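Local coordinates for putative xylanase (Bacteroides fragilis, PDB 2P1G), which is of unproven function but is probably a hydrolase, related to N-acetylmuramoyl-L-alanine amidase-like proteins of the papain-like peptidase clan, at residues F16-Y21 and E211-V216; D42-V47 and S190-A195. All blocks are in the same frame, centred on the assembly; numbering follows the deposited sequence.

Contact 1. Residues F16-Y21 and E211-V216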
loop_
_atom_site.group_PDB
_atom_site.type_symbol
_atom_site.label_atom_id
_atom_site.label_comp_id
_atom_site.label_asym_id
_atom_site.label_seq_id
_atom_site.Cartn_x
_atom_site.Cartn_y
_atom_site.Cartn_z
ATOM N N PHE A 16 3.100 -11.010 11.631
ATOM C CA PHE A 16 3.786 -11.348 10.394
ATOM C C PHE A 16 5.295 -11.173 10.485
ATOM O O PHE A 16 6.002 -11.433 9.510
ATOM C CB PHE A 16 3.284 -10.464 9.252
ATOM C CG PHE A 16 1.970 -10.891 8.700
ATOM C CD1 PHE A 16 1.910 -11.743 7.601
ATOM C CD2 PHE A 16 0.788 -10.420 9.257
ATOM C CE1 PHE A 16 0.685 -12.145 7.080
ATOM C CE2 PHE A 16 -0.462 -10.821 8.721
ATOM C CZ PHE A 16 -0.500 -11.662 7.639
ATOM N N VAL A 17 5.793 -10.715 11.625
ATOM C CA VAL A 17 7.234 -10.427 11.710
ATOM C C VAL A 17 8.035 -11.691 11.341
ATOM O O VAL A 17 7.755 -12.780 11.843
ATOM C CB VAL A 17 7.624 -9.801 13.082
ATOM C CG1 VAL A 17 9.150 -9.800 13.313
ATOM C CG2 VAL A 17 7.097 -8.368 13.169
ATOM N N ASP A 18 9.007 -11.519 10.444
ATOM C CA ASP A 18 9.892 -12.586 9.967
ATOM C C ASP A 18 9.318 -13.419 8.824
ATOM O O ASP A 18 10.010 -14.278 8.291
ATOM C CB ASP A 18 10.364 -13.500 11.106
ATOM C CG ASP A 18 11.293 -12.799 12.065
ATOM O OD1 ASP A 18 12.063 -11.910 11.625
ATOM O OD2 ASP A 18 11.243 -13.145 13.260
ATOM N N THR A 19 8.071 -13.163 8.439
ATOM C CA THR A 19 7.493 -13.795 7.236
ATOM C C THR A 19 8.319 -13.373 6.025
ATOM O O THR A 19 8.604 -12.187 5.856
ATOM C CB THR A 19 6.016 -13.376 7.023
ATOM O OG1 THR A 19 5.231 -13.814 8.131
ATOM C CG2 THR A 19 5.435 -13.980 5.727
ATOM N N PRO A 20 8.756 -14.345 5.204
ATOM C CA PRO A 20 9.601 -14.033 4.058
ATOM C C PRO A 20 8.930 -13.094 3.071
ATOM O O PRO A 20 7.727 -13.178 2.870
ATOM C CB PRO A 20 9.818 -15.399 3.390
ATOM C CG PRO A 20 9.559 -16.402 4.469
ATOM C CD PRO A 20 8.521 -15.796 5.356
ATOM N N TYR A 21 9.725 -12.214 2.475
ATOM C CA TYR A 21 9.296 -11.395 1.358
ATOM C C TYR A 21 9.395 -12.181 0.059
ATOM O O TYR A 21 10.371 -12.904 -0.168
ATOM C CB TYR A 21 10.178 -10.163 1.270
ATOM C CG TYR A 21 9.775 -9.188 0.199
ATOM C CD1 TYR A 21 9.101 -8.025 0.529
ATOM C CD2 TYR A 21 10.084 -9.416 -1.150
ATOM C CE1 TYR A 21 8.733 -7.138 -0.424
ATOM C CE2 TYR A 21 9.706 -8.506 -2.130
ATOM C CZ TYR A 21 9.038 -7.371 -1.744
ATOM O OH TYR A 21 8.649 -6.437 -2.675
ATOM N N GLU A 211 15.708 -6.690 3.541
ATOM C CA GLU A 211 15.888 -7.672 4.616
ATOM C C GLU A 211 15.369 -9.039 4.225
ATOM O O GLU A 211 15.684 -10.043 4.875
ATOM C CB GLU A 211 15.165 -7.218 5.900
ATOM C CG GLU A 211 15.463 -5.787 6.336
ATOM C CD GLU A 211 16.714 -5.664 7.184
ATOM O OE1 GLU A 211 17.814 -6.020 6.695
ATOM O OE2 GLU A 211 16.600 -5.197 8.349
ATOM N N GLY A 212 14.557 -9.079 3.167
ATOM C CA GLY A 212 13.959 -10.316 2.678
ATOM C C GLY A 212 12.839 -10.864 3.535
ATOM O O GLY A 212 12.505 -12.046 3.446
ATOM N N LYS A 213 12.263 -10.017 4.386
ATOM C CA LYS A 213 11.190 -10.452 5.270
ATOM C C LYS A 213 10.471 -9.257 5.886
ATOM O O LYS A 213 10.939 -8.116 5.766
ATOM C CB LYS A 213 11.737 -11.344 6.393
ATOM C CG LYS A 213 12.684 -10.609 7.345
ATOM C CD LYS A 213 13.555 -11.612 8.106
ATOM C CE LYS A 213 14.453 -10.910 9.117
ATOM N NZ LYS A 213 15.326 -11.896 9.858
ATOM N N VAL A 214 9.346 -9.535 6.548
ATOM C CA VAL A 214 8.603 -8.510 7.316
ATOM C C VAL A 214 9.412 -8.160 8.558
ATOM O O VAL A 214 9.786 -9.050 9.323
ATOM C CB VAL A 214 7.200 -8.991 7.753
ATOM C CG1 VAL A 214 6.504 -7.937 8.664
ATOM C CG2 VAL A 214 6.334 -9.284 6.531
ATOM N N VAL A 215 9.684 -6.864 8.745
ATOM C CA VAL A 215 10.478 -6.390 9.894
ATOM C C VAL A 215 9.918 -5.097 10.480
ATOM O O VAL A 215 9.232 -4.337 9.801
ATOM C CB VAL A 215 11.958 -6.090 9.479
ATOM C CG1 VAL A 215 12.632 -7.339 8.928
ATOM C CG2 VAL A 215 12.016 -4.947 8.462
ATOM N N VAL A 216 10.224 -4.855 11.754
ATOM C CA VAL A 216 10.120 -3.507 12.302
ATOM C C VAL A 216 11.449 -2.847 11.901
ATOM O O VAL A 216 12.538 -3.299 12.323
ATOM C CB VAL A 216 9.931 -3.546 13.826
ATOM C CG1 VAL A 216 9.927 -2.134 14.429
ATOM C CG2 VAL A 216 8.625 -4.271 14.182
#
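Val214 turns its side chain toward the tight turn of Phe16 to Thr19 and packs against the turn's first carbonyl. The turn is a type II beta turn with Val17 and Asp18 at its corners. CB of Val214 sits 3.2 Å from Phe16 O, while its two methyls part: CG1 goes to Phe16 CB and CG2 to Thr19 CB, the latter at 4.1 Å. That same oxygen, Phe16 O, accepts from Thr19 N and Thr19 OG1, both arriving over the same face of its carbonyl plane. Thr19 OG1, anti to its carbonyl carbon (chi1 -62°), turns back to reach Phe16 O at 2.9 Å, adding a side-chain bond across the turn.

Backbone bonds tie turn and strand together in alternation: Asp18 N gives to Val214 O, Val214 N gives to Thr19 O, and Tyr21 N gives to Gly212 O at 2.9 Å. Alongside, Lys213 and Asp18 run in the same direction. Lys213, extended beyond CG, lays CE 3.6 Å from Asp18 OD1; Lys213 NZ and Asp18 OD1 form a long salt bridge of 3.7 Å. At the other end, Tyr21 CB rests on the Gly212 peptide, 3.6 Å from Gly212 C, and the ring leads onward from there.

The result is a single beta bridge, Pro20 to Lys213, by which the loop after helix 10-14 lines the margin of strand 213-216. Strand 201-208 pairs with that strand and offers Leu205 to both Val17 and Val214, while Phe16 packs on Tyr49 and Met53 of helix 43-54.

Contact 2. Residues D42-V47 and S190-A195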
loop_
_atom_site.group_PDB
_atom_site.type_symbol
_atom_site.label_atom_id
_atom_site.label_comp_id
_atom_site.label_asym_id
_atom_site.label_seq_id
_atom_site.Cartn_x
_atom_site.Cartn_y
_atom_site.Cartn_z
ATOM N N ASP A 42 4.579 -9.344 -0.091
ATOM C CA ASP A 42 5.307 -8.138 -0.510
ATOM C C ASP A 42 4.794 -6.923 0.271
ATOM O O ASP A 42 3.978 -7.070 1.184
ATOM C CB ASP A 42 5.270 -7.932 -2.038
ATOM C CG ASP A 42 3.855 -7.759 -2.592
ATOM O OD1 ASP A 42 3.045 -7.051 -1.959
ATOM O OD2 ASP A 42 3.573 -8.293 -3.698
ATOM N N CYS A 43 5.274 -5.728 -0.057
ATOM C CA CYS A 43 4.922 -4.592 0.779
ATOM C C CYS A 43 3.401 -4.342 0.832
ATOM O O CYS A 43 2.857 -3.939 1.860
ATOM C CB CYS A 43 5.720 -3.359 0.366
ATOM S SG CYS A 43 5.052 -2.456 -1.000
ATOM N N THR A 44 2.730 -4.619 -0.279
ATOM C CA THR A 44 1.307 -4.367 -0.389
ATOM C C THR A 44 0.479 -5.512 0.176
ATOM O O THR A 44 -0.435 -5.274 0.948
ATOM C CB THR A 44 0.926 -4.064 -1.837
ATOM O OG1 THR A 44 1.465 -2.780 -2.177
ATOM C CG2 THR A 44 -0.596 -4.041 -1.990
ATOM N N THR A 45 0.803 -6.755 -0.166
ATOM C CA THR A 45 -0.057 -7.849 0.317
ATOM C C THR A 45 0.051 -7.945 1.840
ATOM O O THR A 45 -0.935 -8.268 2.502
ATOM C CB THR A 45 0.192 -9.216 -0.356
ATOM O OG1 THR A 45 1.478 -9.717 0.010
ATOM C CG2 THR A 45 0.103 -9.101 -1.858
ATOM N N PHE A 46 1.217 -7.611 2.398
ATOM C CA PHE A 46 1.360 -7.596 3.843
ATOM C C PHE A 46 0.302 -6.684 4.463
ATOM O O PHE A 46 -0.467 -7.107 5.324
ATOM C CB PHE A 46 2.776 -7.157 4.275
ATOM C CG PHE A 46 2.871 -6.781 5.735
ATOM C CD1 PHE A 46 2.348 -7.637 6.720
ATOM C CD2 PHE A 46 3.436 -5.572 6.122
ATOM C CE1 PHE A 46 2.406 -7.311 8.067
ATOM C CE2 PHE A 46 3.509 -5.223 7.504
ATOM C CZ PHE A 46 3.001 -6.108 8.468
ATOM N N VAL A 47 0.251 -5.440 4.012
ATOM C CA VAL A 47 -0.701 -4.483 4.562
ATOM C C VAL A 47 -2.146 -4.918 4.318
ATOM O O VAL A 47 -2.986 -4.788 5.215
ATOM C CB VAL A 47 -0.402 -3.069 4.050
ATOM C CG1 VAL A 47 -1.506 -2.092 4.413
ATOM C CG2 VAL A 47 0.951 -2.609 4.590
ATOM N N SER A 190 5.945 4.464 -3.561
ATOM C CA SER A 190 6.898 3.414 -3.845
ATOM C C SER A 190 6.781 2.258 -2.863
ATOM O O SER A 190 7.176 1.141 -3.179
ATOM C CB SER A 190 8.301 3.974 -3.805
ATOM O OG SER A 190 8.538 4.543 -2.552
ATOM N N HIS A 191 6.221 2.521 -1.686
ATOM C CA HIS A 191 6.237 1.544 -0.600
ATOM C C HIS A 191 5.150 1.909 0.413
ATOM O O HIS A 191 4.768 3.059 0.507
ATOM C CB HIS A 191 7.602 1.636 0.086
ATOM C CG HIS A 191 7.916 0.493 0.988
ATOM N ND1 HIS A 191 8.415 0.673 2.259
ATOM C CD2 HIS A 191 7.829 -0.843 0.804
ATOM C CE1 HIS A 191 8.604 -0.506 2.826
ATOM N NE2 HIS A 191 8.253 -1.442 1.966
ATOM N N MET A 192 4.645 0.918 1.142
ATOM C CA MET A 192 3.713 1.166 2.249
ATOM C C MET A 192 4.160 0.308 3.439
ATOM O O MET A 192 4.901 -0.670 3.297
ATOM C CB MET A 192 2.279 0.727 1.903
ATOM C CG MET A 192 1.279 1.688 1.156
ATOM S SD MET A 192 -0.452 0.969 1.220
ATOM C CE MET A 192 -0.042 -0.720 0.877
ATOM N N GLY A 193 3.687 0.669 4.615
ATOM C CA GLY A 193 3.918 -0.153 5.816
ATOM C C GLY A 193 3.005 0.334 6.915
ATOM O O GLY A 193 2.087 1.136 6.661
ATOM N N ILE A 194 3.257 -0.128 8.141
ATOM C CA ILE A 194 2.407 0.223 9.273
ATOM C C ILE A 194 3.252 0.984 10.307
ATOM O O ILE A 194 4.377 0.546 10.649
ATOM C CB ILE A 194 1.798 -1.059 9.906
ATOM C CG1 ILE A 194 0.951 -1.814 8.873
ATOM C CG2 ILE A 194 0.957 -0.690 11.154
ATOM C CD1 ILE A 194 0.627 -3.247 9.288
ATOM N N ALA A 195 2.709 2.093 10.809
ATOM C CA ALA A 195 3.402 2.910 11.814
ATOM C C ALA A 195 3.525 2.159 13.132
ATOM O O ALA A 195 2.578 1.503 13.582
ATOM C CB ALA A 195 2.672 4.219 12.031
HETATM O O HOH W 1 4.842 -3.379 3.813
#
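Cys43 and His191 are brought together by their first torsions: SG stands between its backbone N and carbonyl carbon (chi1 83°), and the imidazole lies anti to its backbone N (chi1 -166°), swinging back to the cysteine. A cysteine in the first turn of a helix facing a histidine on a strand is consistent with the catalytic pair of the papain-like fold. The imidazole meets the cysteine obliquely, with His191 CD2 3.3 Å from Cys43 CB and 3.7 Å from Cys43 SG. Asp42 caps the helix just before the cysteine, Asp42 OD1 receiving Thr45 N at 2.9 Å; Asp42 N returns a bond to Thr45 OG1, completing a capping box.

Behind the pair the interface is apolar. Met192 crosses Val47 at about a right angle and sets CE 4.0 Å from Val47 CB. Ile194 crosses Phe46 at a similar angle, CD1 being 3.8 Å from Phe46 CZ. Ile92 and Trp95 of helix 92-101 also touch Met192. Between helix and strand one water, at the edge of the Phe46 ring and in its plane, donates to Cys43 O and Met192 O, each at 2.8 Å.

How the contacts relate
Both contacts reach the same sheet, and helix 43-54, part of contact 2, also packs against contact 1; their centres are about 11 Å apart. The sequence separation of contact 1 spans both segments of contact 2, so the outer closure frames the inner one. Phe46 joins them: its ring meets that of Phe16 edge to face, with Phe46 CE1 3.5 Å from Phe16 CB, and Phe46 CZ lies 4.0 Å from Val214 CG1. Tyr21 makes a second link, its CE1 3.6 Å from Asp42 CA, and Tyr21 OH lies 5.6 Å from Cys43 SG. If Cys43 and His191 are the catalytic pair, contact 1 would place a tyrosine close to the active site.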